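Local coordinates for protein probable mannosyltransferase KTR4 (Saccharomyces cerevisiae, PDB 5A07) that belongs to the GT-A class of glycosyltransferases, as a probable mannosyltransferase, and holds guanosine-5'-diphosphate and a manganese ion in its pocket, at residues Glu144-Thr147 with Asp148-Asp152; Arg210-Ser213 with Lys214-His218; Glu128-Asn131 with Lys132-Tyr136; Ile241-Val245 with Phe246-Asn250; His219-Leu222 with Ser223-Lys226. One frame throughout, in Å; residues are numbered along the deposited sequence.

Interaction 1 (Glu144-Thr147 with Asp148-Asp152); sequences EEFT and DEFKD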
# COMPACT_ATOMS: atom_id res chain seq x y z
N GLU B 144 15.90 -8.81 -14.29
CA GLU B 144 16.64 -9.81 -15.08
C GLU B 144 15.63 -10.64 -15.75
O GLU B 144 14.47 -10.61 -15.36
CB GLU B 144 17.42 -10.70 -14.15
CG GLU B 144 18.53 -10.04 -13.41
CD GLU B 144 19.22 -11.08 -12.53
OE1 GLU B 144 18.65 -12.21 -12.38
OE2 GLU B 144 20.32 -10.80 -12.00
N GLU B 145 16.05 -11.44 -16.74
CA GLU B 145 15.18 -12.35 -17.45
C GLU B 145 14.81 -13.50 -16.52
O GLU B 145 15.65 -14.05 -15.86
CB GLU B 145 15.82 -12.98 -18.68
CG GLU B 145 16.62 -12.07 -19.61
CD GLU B 145 15.80 -11.24 -20.60
OE1 GLU B 145 14.63 -11.57 -20.95
OE2 GLU B 145 16.37 -10.20 -21.05
N PHE B 146 13.57 -13.89 -16.51
CA PHE B 146 13.16 -15.11 -15.78
C PHE B 146 13.75 -16.34 -16.48
O PHE B 146 13.65 -16.44 -17.71
CB PHE B 146 11.63 -15.21 -15.75
CG PHE B 146 10.98 -14.27 -14.76
CD1 PHE B 146 11.13 -14.51 -13.41
CD2 PHE B 146 10.24 -13.19 -15.17
CE1 PHE B 146 10.53 -13.69 -12.45
CE2 PHE B 146 9.62 -12.37 -14.22
CZ PHE B 146 9.78 -12.62 -12.86
N THR B 147 14.26 -17.29 -15.72
CA THR B 147 14.69 -18.54 -16.32
C THR B 147 13.51 -19.44 -16.70
O THR B 147 12.41 -19.35 -16.10
CB THR B 147 15.62 -19.27 -15.38
OG1 THR B 147 14.88 -19.67 -14.20
CG2 THR B 147 16.77 -18.41 -14.97
N ASP B 148 13.76 -20.39 -17.58
CA ASP B 148 12.81 -21.43 -17.83
C ASP B 148 12.42 -22.25 -16.60
O ASP B 148 11.29 -22.69 -16.51
CB ASP B 148 13.31 -22.45 -18.87
CG ASP B 148 13.30 -21.86 -20.30
OD1 ASP B 148 12.78 -20.76 -20.51
OD2 ASP B 148 13.80 -22.51 -21.20
N GLU B 149 13.37 -22.51 -15.70
CA GLU B 149 13.03 -23.24 -14.47
C GLU B 149 12.10 -22.44 -13.51
O GLU B 149 11.19 -23.00 -12.91
CB GLU B 149 14.30 -23.63 -13.70
CG GLU B 149 15.02 -24.76 -14.46
CD GLU B 149 16.15 -25.39 -13.68
OE1 GLU B 149 16.80 -24.68 -12.92
OE2 GLU B 149 16.29 -26.65 -13.79
N PHE B 150 12.28 -21.14 -13.47
CA PHE B 150 11.27 -20.26 -12.80
C PHE B 150 9.90 -20.41 -13.38
O PHE B 150 8.92 -20.77 -12.67
CB PHE B 150 11.75 -18.82 -12.80
CG PHE B 150 10.89 -17.93 -11.96
CD1 PHE B 150 9.72 -17.46 -12.45
CD2 PHE B 150 11.25 -17.63 -10.68
CE1 PHE B 150 8.90 -16.66 -11.71
CE2 PHE B 150 10.46 -16.80 -9.91
CZ PHE B 150 9.30 -16.32 -10.41
N LYS B 151 9.77 -20.20 -14.68
CA LYS B 151 8.51 -20.31 -15.33
C LYS B 151 7.87 -21.65 -15.16
O LYS B 151 6.65 -21.76 -14.89
CB LYS B 151 8.66 -19.98 -16.81
CG LYS B 151 9.23 -18.59 -17.04
CD LYS B 151 9.25 -18.28 -18.54
CE LYS B 151 10.17 -17.12 -18.81
NZ LYS B 151 10.17 -16.90 -20.32
N ASP B 152 8.66 -22.70 -15.36
CA ASP B 152 8.12 -24.06 -15.22
C ASP B 152 7.66 -24.31 -13.76
O ASP B 152 6.63 -25.02 -13.53
CB ASP B 152 9.21 -25.11 -15.57
CG ASP B 152 9.47 -25.21 -17.11
OD1 ASP B 152 8.56 -24.86 -17.88
OD2 ASP B 152 10.56 -25.67 -17.46
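The first turn of helix 148-156 is joined to the residue before it by the backbone bond Lys151 N to Thr147 O, 3.1 Å long and almost straight at 172°. A second bond comes from the side chain of Thr147. Its OG1 sits between the backbone N and the carbonyl carbon (chi1 66°), which turns the hydroxyl oxygen forward, toward the first turn, where it accepts from Phe150 N at 3.1 Å. Next to this polar cap lies an aromatic pair. The CD1-CE1 border of Phe146 is laid over one face of the Phe150 ring, toward its rim, with Phe146 CD1 3.4 Å from Phe150 CD1. The planes are inclined by 32°, so the rings meet obliquely. The extended chain of Lys151 runs back along the backbone, its CE 3.7 Å from Phe146 O. Asn113 accepts from Thr147 N and donates to Glu145 O, and Phe166 of strand 164-168 packs on Phe150 and Lys151. The arrangement is a threonine N-cap, placed where strand 138-142 passes into the helix of a beta-alpha-beta crossover, with the Phe146 side chain about 6 Å from guanosine-5'-diphosphate.

Interaction 2 (Arg210-Ser213 with Lys214-His218); sequences RFYS and KEFYH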
# COMPACT_ATOMS: atom_id res chain seq x y z
N ARG B 210 11.59 2.98 -6.40
CA ARG B 210 11.27 3.87 -7.48
C ARG B 210 10.39 3.22 -8.56
O ARG B 210 9.40 3.84 -9.05
CB ARG B 210 12.60 4.37 -8.07
CG ARG B 210 12.44 5.15 -9.38
CD ARG B 210 13.82 5.83 -9.62
NE ARG B 210 13.91 6.41 -10.93
CZ ARG B 210 14.51 5.85 -11.99
NH1 ARG B 210 15.06 4.66 -11.89
NH2 ARG B 210 14.63 6.53 -13.13
N PHE B 211 10.73 1.97 -8.96
CA PHE B 211 9.97 1.26 -9.98
C PHE B 211 8.50 1.06 -9.48
O PHE B 211 7.56 1.28 -10.24
CB PHE B 211 10.59 -0.12 -10.23
CG PHE B 211 9.80 -0.99 -11.14
CD1 PHE B 211 9.89 -0.85 -12.52
CD2 PHE B 211 8.99 -2.00 -10.65
CE1 PHE B 211 9.13 -1.61 -13.39
CE2 PHE B 211 8.21 -2.79 -11.53
CZ PHE B 211 8.28 -2.59 -12.91
N TYR B 212 8.36 0.63 -8.23
CA TYR B 212 6.95 0.40 -7.70
C TYR B 212 6.19 1.72 -7.49
O TYR B 212 4.94 1.75 -7.50
CB TYR B 212 6.97 -0.48 -6.44
CG TYR B 212 6.45 -1.89 -6.68
CD1 TYR B 212 5.30 -2.11 -7.45
CD2 TYR B 212 7.10 -3.04 -6.14
CE1 TYR B 212 4.81 -3.39 -7.67
CE2 TYR B 212 6.58 -4.30 -6.32
CZ TYR B 212 5.44 -4.49 -7.08
OH TYR B 212 4.90 -5.77 -7.28
N SER B 213 6.92 2.84 -7.38
CA SER B 213 6.29 4.14 -7.22
C SER B 213 5.79 4.62 -8.55
O SER B 213 4.61 5.02 -8.69
CB SER B 213 7.25 5.21 -6.63
OG SER B 213 7.69 4.91 -5.31
N LYS B 214 6.65 4.57 -9.58
CA LYS B 214 6.34 5.37 -10.81
C LYS B 214 6.44 4.72 -12.16
O LYS B 214 6.06 5.32 -13.17
CB LYS B 214 7.21 6.66 -10.81
CG LYS B 214 8.67 6.45 -11.24
CD LYS B 214 9.41 7.80 -11.14
CE LYS B 214 10.60 7.94 -12.07
NZ LYS B 214 10.22 7.65 -13.47
N GLU B 215 6.89 3.47 -12.21
CA GLU B 215 7.15 2.83 -13.50
C GLU B 215 6.37 1.54 -13.76
O GLU B 215 6.08 1.26 -14.94
CB GLU B 215 8.63 2.58 -13.62
CG GLU B 215 9.09 1.93 -14.93
CD GLU B 215 8.69 2.70 -16.19
OE1 GLU B 215 8.49 3.91 -16.09
OE2 GLU B 215 8.53 2.07 -17.26
N PHE B 216 6.01 0.77 -12.71
CA PHE B 216 5.48 -0.60 -12.95
C PHE B 216 4.28 -0.58 -13.86
O PHE B 216 4.15 -1.40 -14.77
CB PHE B 216 5.19 -1.33 -11.66
CG PHE B 216 3.87 -0.98 -11.04
CD1 PHE B 216 3.78 0.04 -10.17
CD2 PHE B 216 2.73 -1.69 -11.35
CE1 PHE B 216 2.60 0.36 -9.57
CE2 PHE B 216 1.49 -1.40 -10.74
CZ PHE B 216 1.45 -0.39 -9.80
N TYR B 217 3.41 0.44 -13.69
CA TYR B 217 2.15 0.49 -14.45
C TYR B 217 2.36 0.91 -15.93
O TYR B 217 1.45 0.80 -16.72
CB TYR B 217 1.12 1.44 -13.82
CG TYR B 217 1.68 2.78 -13.40
CD1 TYR B 217 2.32 2.95 -12.17
CD2 TYR B 217 1.53 3.91 -14.22
CE1 TYR B 217 2.84 4.17 -11.80
CE2 TYR B 217 2.01 5.15 -13.84
CZ TYR B 217 2.66 5.29 -12.66
OH TYR B 217 3.14 6.50 -12.28
N HIS B 218 3.57 1.32 -16.25
CA HIS B 218 3.94 1.54 -17.65
C HIS B 218 4.56 0.32 -18.31
O HIS B 218 4.91 0.39 -19.45
CB HIS B 218 5.00 2.64 -17.73
CG HIS B 218 4.47 3.97 -17.38
ND1 HIS B 218 3.38 4.51 -18.05
CD2 HIS B 218 4.83 4.88 -16.45
CE1 HIS B 218 3.07 5.66 -17.50
NE2 HIS B 218 3.96 5.93 -16.56
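Phe211 spreads one face of its ring over the backbone of Phe216, whose N lies above the ring centre; Phe211 CZ is 3.4 Å from Phe216 CA, and Phe211 CE2 is equally near Phe216 CB. The aliphatic part of Glu215 borders the same ring, with its CG 3.8 Å from Phe211 CD1. Phe211 O accepts two bonds, from Glu215 N and from Phe216 N, each 3.0 Å long and reaching it from opposite faces of the carbonyl plane. The shared acceptor lies where the chain passes from helix 203-214 toward the 3-10 segment 216-218. The side chain of Phe216, with CG between its backbone N and carbonyl carbon (chi1 82°), is brought beside Tyr212. The edge of Tyr212 points at the face of Phe216 in a T-shaped pair, centroids 5.5 Å apart and planes at 65°. Tyr217 lies against the other face of Phe216 and sends its hydroxyl to Glu335. On the Arg210 side of the turn, Lys214 CE lies 3.8 Å from Arg210 NE. Arg210 NE is in a salt bridge with Glu342, which would be expected to offset part of the like charge of Arg210 NH2 and Lys214 NZ, 4.6 Å apart. The aromatic part of the contact is buried, with the nucleotide about 4 Å from the Tyr212 side chain. Phe211 O and Arg210 O are satisfied within the turn, whereas Tyr212 O and Ser213 O are met by Arg358 and Tyr334.

Interaction 3 (Glu128-Asn131 with Lys132-Tyr136); sequences EEYN and KNFGY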
# COMPACT_ATOMS: atom_id res chain seq x y z
N GLU B 128 -5.89 -20.60 -2.89
CA GLU B 128 -6.74 -21.35 -1.96
C GLU B 128 -7.80 -20.43 -1.32
O GLU B 128 -8.94 -20.82 -1.17
CB GLU B 128 -5.89 -21.98 -0.87
CG GLU B 128 -6.63 -22.75 0.26
CD GLU B 128 -7.62 -23.81 -0.28
OE1 GLU B 128 -7.46 -24.31 -1.42
OE2 GLU B 128 -8.63 -24.11 0.37
N GLU B 129 -7.44 -19.20 -0.97
CA GLU B 129 -8.37 -18.35 -0.27
C GLU B 129 -9.22 -17.51 -1.22
O GLU B 129 -10.22 -16.95 -0.80
CB GLU B 129 -7.63 -17.39 0.68
CG GLU B 129 -6.78 -18.10 1.75
CD GLU B 129 -7.53 -19.18 2.61
OE1 GLU B 129 -8.76 -19.09 2.78
OE2 GLU B 129 -6.87 -20.20 3.04
N TYR B 130 -8.79 -17.37 -2.46
CA TYR B 130 -9.46 -16.49 -3.43
C TYR B 130 -9.48 -16.94 -4.89
O TYR B 130 -10.56 -17.25 -5.47
CB TYR B 130 -8.89 -15.06 -3.34
CG TYR B 130 -9.52 -14.13 -4.38
CD1 TYR B 130 -10.84 -13.76 -4.29
CD2 TYR B 130 -8.82 -13.67 -5.47
CE1 TYR B 130 -11.44 -12.94 -5.20
CE2 TYR B 130 -9.40 -12.82 -6.45
CZ TYR B 130 -10.73 -12.47 -6.29
OH TYR B 130 -11.35 -11.62 -7.16
N ASN B 131 -8.32 -16.96 -5.49
CA ASN B 131 -8.25 -16.98 -6.93
C ASN B 131 -8.66 -18.28 -7.62
O ASN B 131 -8.97 -18.25 -8.77
CB ASN B 131 -6.88 -16.51 -7.42
CG ASN B 131 -6.94 -15.88 -8.83
OD1 ASN B 131 -7.92 -15.27 -9.22
ND2 ASN B 131 -5.90 -16.16 -9.64
N LYS B 132 -8.71 -19.40 -6.90
CA LYS B 132 -9.13 -20.65 -7.51
C LYS B 132 -10.57 -20.54 -7.94
O LYS B 132 -10.98 -21.24 -8.85
CB LYS B 132 -8.96 -21.83 -6.57
CG LYS B 132 -9.99 -21.87 -5.44
CD LYS B 132 -9.71 -23.02 -4.49
CE LYS B 132 -10.72 -23.05 -3.35
NZ LYS B 132 -10.32 -24.16 -2.44
N ASN B 133 -11.33 -19.62 -7.36
CA ASN B 133 -12.72 -19.45 -7.76
C ASN B 133 -13.00 -18.33 -8.74
O ASN B 133 -14.14 -18.18 -9.17
CB ASN B 133 -13.59 -19.26 -6.49
CG ASN B 133 -13.64 -20.48 -5.66
OD1 ASN B 133 -13.69 -21.56 -6.20
ND2 ASN B 133 -13.49 -20.35 -4.39
N PHE B 134 -11.98 -17.56 -9.10
CA PHE B 134 -12.14 -16.43 -9.99
C PHE B 134 -11.21 -16.43 -11.19
O PHE B 134 -11.55 -15.91 -12.20
CB PHE B 134 -12.07 -15.13 -9.18
CG PHE B 134 -13.22 -14.99 -8.28
CD1 PHE B 134 -14.42 -14.50 -8.76
CD2 PHE B 134 -13.15 -15.36 -6.95
CE1 PHE B 134 -15.56 -14.43 -7.96
CE2 PHE B 134 -14.28 -15.30 -6.15
CZ PHE B 134 -15.49 -14.82 -6.62
N GLY B 135 -10.00 -16.96 -11.04
CA GLY B 135 -9.09 -17.24 -12.15
C GLY B 135 -8.45 -16.08 -12.82
O GLY B 135 -8.16 -16.14 -14.00
N TYR B 136 -8.19 -14.99 -12.09
CA TYR B 136 -7.45 -13.87 -12.65
C TYR B 136 -6.05 -14.34 -12.99
O TYR B 136 -5.42 -15.16 -12.28
CB TYR B 136 -7.46 -12.64 -11.67
CG TYR B 136 -8.83 -11.93 -11.78
CD1 TYR B 136 -9.08 -11.06 -12.83
CD2 TYR B 136 -9.87 -12.17 -10.89
CE1 TYR B 136 -10.33 -10.46 -13.00
CE2 TYR B 136 -11.11 -11.59 -11.06
CZ TYR B 136 -11.35 -10.76 -12.15
OH TYR B 136 -12.54 -10.17 -12.31
O HOH W 1 -12.61 -17.74 -3.52
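Glu128 and Lys132 run side by side and point the same way, yet reach their meeting point through different torsions. Glu128 leaves the helix with CG anti to its backbone N and then bends at chi2 (52°), whereas Lys132 starts with CG between N and carbonyl carbon and is fully extended beyond. Lys132 NZ arrives above the carboxylate plane, 3.0 Å from Glu128 OE1, with a weak second bond to Glu128 OE2; together they make an exposed salt bridge. Asn131 is far more deeply buried. Its amide acts like a short piece of backbone: OD1 accepts from Tyr136 N and ND2 donates to Tyr136 O, both at 2.9 Å, and the second bond lies in the amide plane and on a carbonyl lone pair. ND2 also binds Glu127, which further fixes the rotation of the amide. These grips close the turn that leads from helix 116-131 into strand 138-142, one of the parallel strands of the Rossmann-like sheet of the GT-A fold. Within the turn Asn131 O takes Phe134 N from above the carbonyl plane and Gly135 N, at 2.8 Å, in that plane; Gly135 has a positive phi of 72°. Tyr130 lies nearly parallel to the Phe134 ring but slid aside, so that overlap is slight and Tyr130 CE1 touches Phe134 CD2 at 3.4 Å. The hydroxyl of Tyr130 bonds to Val245 N. A water receives a hydrogen from Asn133 ND2 and gives one to Tyr130 O.

Interaction 4 (Ile241-Val245 with Phe246-Asn250); sequences INYDV and FQFMN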
# COMPACT_ATOMS: atom_id res chain seq x y z
N ILE B 241 -12.34 -15.52 0.50
CA ILE B 241 -12.95 -14.37 -0.15
C ILE B 241 -13.80 -14.87 -1.28
O ILE B 241 -13.28 -15.38 -2.28
CB ILE B 241 -11.89 -13.41 -0.67
CG1 ILE B 241 -11.03 -12.95 0.49
CG2 ILE B 241 -12.55 -12.22 -1.43
CD1 ILE B 241 -11.75 -12.01 1.48
N ASN B 242 -15.12 -14.73 -1.13
CA ASN B 242 -16.10 -15.33 -2.02
C ASN B 242 -16.86 -14.35 -2.96
O ASN B 242 -17.96 -14.61 -3.41
CB ASN B 242 -17.09 -16.14 -1.19
CG ASN B 242 -16.45 -17.40 -0.68
OD1 ASN B 242 -15.83 -18.12 -1.42
ND2 ASN B 242 -16.61 -17.66 0.56
N TYR B 243 -16.25 -13.22 -3.24
CA TYR B 243 -16.71 -12.26 -4.22
C TYR B 243 -15.51 -11.83 -5.01
O TYR B 243 -14.38 -11.87 -4.53
CB TYR B 243 -17.39 -11.05 -3.57
CG TYR B 243 -16.52 -10.28 -2.59
CD1 TYR B 243 -16.39 -10.70 -1.31
CD2 TYR B 243 -15.82 -9.16 -3.01
CE1 TYR B 243 -15.58 -10.04 -0.42
CE2 TYR B 243 -15.01 -8.49 -2.15
CZ TYR B 243 -14.90 -8.92 -0.85
OH TYR B 243 -14.11 -8.27 0.02
N ASP B 244 -15.77 -11.39 -6.23
CA ASP B 244 -14.73 -10.84 -7.14
C ASP B 244 -14.28 -9.47 -6.65
O ASP B 244 -15.06 -8.53 -6.60
CB ASP B 244 -15.30 -10.76 -8.54
CG ASP B 244 -14.28 -10.38 -9.61
OD1 ASP B 244 -13.46 -9.46 -9.40
OD2 ASP B 244 -14.28 -11.03 -10.67
N VAL B 245 -13.03 -9.39 -6.23
CA VAL B 245 -12.49 -8.23 -5.57
C VAL B 245 -12.34 -7.07 -6.51
O VAL B 245 -12.72 -5.95 -6.20
CB VAL B 245 -11.14 -8.57 -4.89
CG1 VAL B 245 -10.40 -7.36 -4.39
CG2 VAL B 245 -11.38 -9.49 -3.72
N PHE B 246 -11.82 -7.33 -7.70
CA PHE B 246 -11.76 -6.25 -8.71
C PHE B 246 -13.13 -5.72 -9.08
O PHE B 246 -13.32 -4.50 -9.23
CB PHE B 246 -11.01 -6.69 -9.97
CG PHE B 246 -9.59 -7.12 -9.76
CD1 PHE B 246 -8.74 -6.42 -8.96
CD2 PHE B 246 -9.07 -8.16 -10.47
CE1 PHE B 246 -7.42 -6.77 -8.85
CE2 PHE B 246 -7.73 -8.53 -10.33
CZ PHE B 246 -6.91 -7.81 -9.50
N GLN B 247 -14.10 -6.58 -9.22
CA GLN B 247 -15.48 -6.12 -9.56
C GLN B 247 -16.08 -5.35 -8.39
O GLN B 247 -16.84 -4.43 -8.62
CB GLN B 247 -16.42 -7.28 -10.00
CG GLN B 247 -15.98 -7.96 -11.29
CD GLN B 247 -16.15 -7.11 -12.56
OE1 GLN B 247 -16.05 -5.92 -12.52
NE2 GLN B 247 -16.43 -7.77 -13.68
N PHE B 248 -15.78 -5.74 -7.13
CA PHE B 248 -16.20 -4.97 -6.01
C PHE B 248 -15.64 -3.56 -6.06
O PHE B 248 -16.36 -2.56 -5.87
CB PHE B 248 -15.81 -5.65 -4.69
CG PHE B 248 -15.91 -4.77 -3.52
CD1 PHE B 248 -17.11 -4.60 -2.87
CD2 PHE B 248 -14.79 -4.05 -3.07
CE1 PHE B 248 -17.25 -3.72 -1.80
CE2 PHE B 248 -14.89 -3.19 -1.96
CZ PHE B 248 -16.13 -3.00 -1.34
N MET B 249 -14.37 -3.46 -6.42
CA MET B 249 -13.73 -2.12 -6.51
C MET B 249 -14.43 -1.27 -7.57
O MET B 249 -14.71 -0.07 -7.38
CB MET B 249 -12.25 -2.22 -6.92
CG MET B 249 -11.30 -3.06 -6.09
SD MET B 249 -11.11 -2.37 -4.51
CE MET B 249 -9.88 -1.08 -4.89
N ASN B 250 -14.63 -1.86 -8.71
CA ASN B 250 -15.21 -1.16 -9.83
C ASN B 250 -16.65 -0.74 -9.53
O ASN B 250 -17.02 0.43 -9.71
CB ASN B 250 -15.21 -2.06 -11.07
CG ASN B 250 -15.51 -1.29 -12.30
OD1 ASN B 250 -14.71 -0.54 -12.79
ND2 ASN B 250 -16.73 -1.39 -12.74
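A chi1 of -173° carries the Asp244 carboxylate away from its own N and forward over the first turn of helix 245-251 to meet Gln247, while Tyr243, its CG between N and carbonyl carbon (chi1 58°), swings to the side where Phe248 stands. Asp244 OD1 accepts from Gln247 N at 3.0 Å, the donor lying above the carboxylate plane; Asp244 is thus the N-cap. The carboxylate also rests on the aliphatic part of Gln247, CG of Asp244 being 3.4 Å from CG of Gln247. The backbone bonds of the first turn follow: Asp244 O takes Phe248 N at 2.9 Å and Val245 O takes Met249 N at 3.0 Å. Tyr243 turns an edge toward the face of Phe248 in an offset edge-to-face pair, planes at 64°, and its CD2 is 3.9 Å from Phe248 CB. The other oxygen, Asp244 OD2, is held by the hydroxyl of Tyr136 and by Gly101 N, so both oxygens of this buried carboxylate have partners. Tyr243 OH bonds to Asp376 and Gln247 NE2 to Leu99 O. The capped helix packs through Val245, Phe246 and Met249 on strand 227-230, reaches strand 322-325 through the last two, and lies beside the end of helix 116-131.

Interaction 5 (His219-Leu222 with Ser223-Lys226); sequences HPLL and SKYK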
# COMPACT_ATOMS: atom_id res chain seq x y z
N HIS B 219 4.76 -0.79 -17.60
CA HIS B 219 5.33 -1.94 -18.28
C HIS B 219 4.37 -2.40 -19.36
O HIS B 219 3.16 -2.46 -19.16
CB HIS B 219 5.65 -3.06 -17.31
CG HIS B 219 6.49 -4.15 -17.92
ND1 HIS B 219 5.94 -5.12 -18.72
CD2 HIS B 219 7.81 -4.41 -17.87
CE1 HIS B 219 6.89 -5.93 -19.14
NE2 HIS B 219 8.03 -5.53 -18.63
N PRO B 220 4.90 -2.77 -20.55
CA PRO B 220 4.01 -3.20 -21.61
C PRO B 220 2.97 -4.27 -21.26
O PRO B 220 1.87 -4.24 -21.78
CB PRO B 220 4.98 -3.75 -22.70
CG PRO B 220 6.20 -3.01 -22.48
CD PRO B 220 6.31 -2.76 -20.98
N LEU B 221 3.32 -5.24 -20.40
CA LEU B 221 2.37 -6.30 -20.11
C LEU B 221 1.17 -5.80 -19.34
O LEU B 221 0.11 -6.49 -19.33
CB LEU B 221 3.03 -7.44 -19.37
CG LEU B 221 4.02 -8.26 -20.18
CD1 LEU B 221 4.66 -9.27 -19.24
CD2 LEU B 221 3.31 -8.97 -21.32
N LEU B 222 1.33 -4.64 -18.70
CA LEU B 222 0.27 -4.10 -17.84
C LEU B 222 -0.62 -3.09 -18.57
O LEU B 222 -1.58 -2.58 -18.02
CB LEU B 222 0.92 -3.48 -16.59
CG LEU B 222 1.49 -4.52 -15.59
CD1 LEU B 222 1.86 -3.78 -14.33
CD2 LEU B 222 0.54 -5.60 -15.20
N SER B 223 -0.27 -2.81 -19.83
CA SER B 223 -1.01 -1.74 -20.57
C SER B 223 -2.45 -2.19 -20.72
O SER B 223 -3.33 -1.42 -20.79
CB SER B 223 -0.36 -1.45 -21.96
OG SER B 223 -0.68 -2.54 -22.86
N LYS B 224 -2.71 -3.50 -20.80
CA LYS B 224 -4.07 -3.97 -20.99
C LYS B 224 -4.92 -4.09 -19.70
O LYS B 224 -6.05 -4.58 -19.74
CB LYS B 224 -4.03 -5.34 -21.70
CG LYS B 224 -3.25 -6.47 -20.99
CD LYS B 224 -3.22 -7.77 -21.80
CE LYS B 224 -2.32 -8.82 -21.18
NZ LYS B 224 -0.87 -8.50 -21.16
N TYR B 225 -4.37 -3.77 -18.54
CA TYR B 225 -5.14 -3.96 -17.28
C TYR B 225 -5.50 -2.61 -16.66
O TYR B 225 -4.70 -1.69 -16.69
CB TYR B 225 -4.34 -4.78 -16.29
CG TYR B 225 -4.02 -6.18 -16.71
CD1 TYR B 225 -5.00 -7.09 -16.92
CD2 TYR B 225 -2.74 -6.54 -17.00
CE1 TYR B 225 -4.71 -8.39 -17.29
CE2 TYR B 225 -2.42 -7.82 -17.38
CZ TYR B 225 -3.41 -8.74 -17.52
OH TYR B 225 -3.06 -10.01 -17.92
N LYS B 226 -6.66 -2.60 -15.98
CA LYS B 226 -7.09 -1.50 -15.15
C LYS B 226 -6.71 -1.70 -13.65
O LYS B 226 -6.45 -0.72 -12.93
CB LYS B 226 -8.63 -1.34 -15.28
CG LYS B 226 -9.21 -0.21 -14.43
CD LYS B 226 -10.66 0.01 -14.75
CE LYS B 226 -11.35 0.98 -13.80
NZ LYS B 226 -10.70 2.29 -13.69
O HOH W 2 -0.72 -5.15 -22.70
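His219 starts the bend, its O 3.5 Å from Ser223 N and already bonded to Leu222 N, while its ring holds Leu221: ND1 accepts from Leu221 N at 3.1 Å and a nearly straight 170°. Since ND1 is the acceptor, the ring hydrogen is expected on NE2, which bonds to Thr168 O. Pro220 follows, its CD packed on one face of that imidazole. Pro220 O accepts from Ser223 N at 3.2 Å, the donor standing above the carbonyl plane, and takes a hydrogen from a water that also bonds to Ser223 OG. Leu221 gives its carbonyl oxygen to Lys224 NZ at 2.9 Å. The lysine gets there with CG between its backbone N and carbonyl carbon and a final bend at chi4 (-66°), and the same ammonium makes a salt bridge with Glu165. These successive bends form the later part of the connection between helix 203-214 and strand 227-230 in the GT-A core, and the last of them, Leu222 to Tyr225, is a type I beta turn closed by Tyr225 N to Leu222 O at 3.1 Å. Leu222 sends CD2 to within 3.9 Å of Tyr225 CD2, the two side chains crossing at about a right angle. The Tyr225 ring has Lys224 CG over the centre of one face. Leu222 and Tyr225 both pack on Thr106 and Thr139 of the central sheet, and Arg330 binds Leu222 O and Tyr225 O.

Along the chain the order is interaction 3, 1, 2, 5 and 4, all around the mixed central sheet. Interactions 3 and 1 flank strand 138-142 at its two ends, about 24 Å apart between centres. Interactions 2 and 5 share the connection from helix 203-214 to strand 227-230 and touch where Phe216 O meets Leu222 CD1 (3.3 Å). Interactions 3 and 4, with centres about 11 Å apart, are also joined, by a probable backbone bond from Ile241 N to Glu129 O. Interactions 1 and 4 are the most distant, about 31 Å between centres. The nucleotide lies near 1 and 2, so the fold pairs local turns beside its pocket with others, at 3 and 4, around the other end of strand 138-142 and helix 245-251.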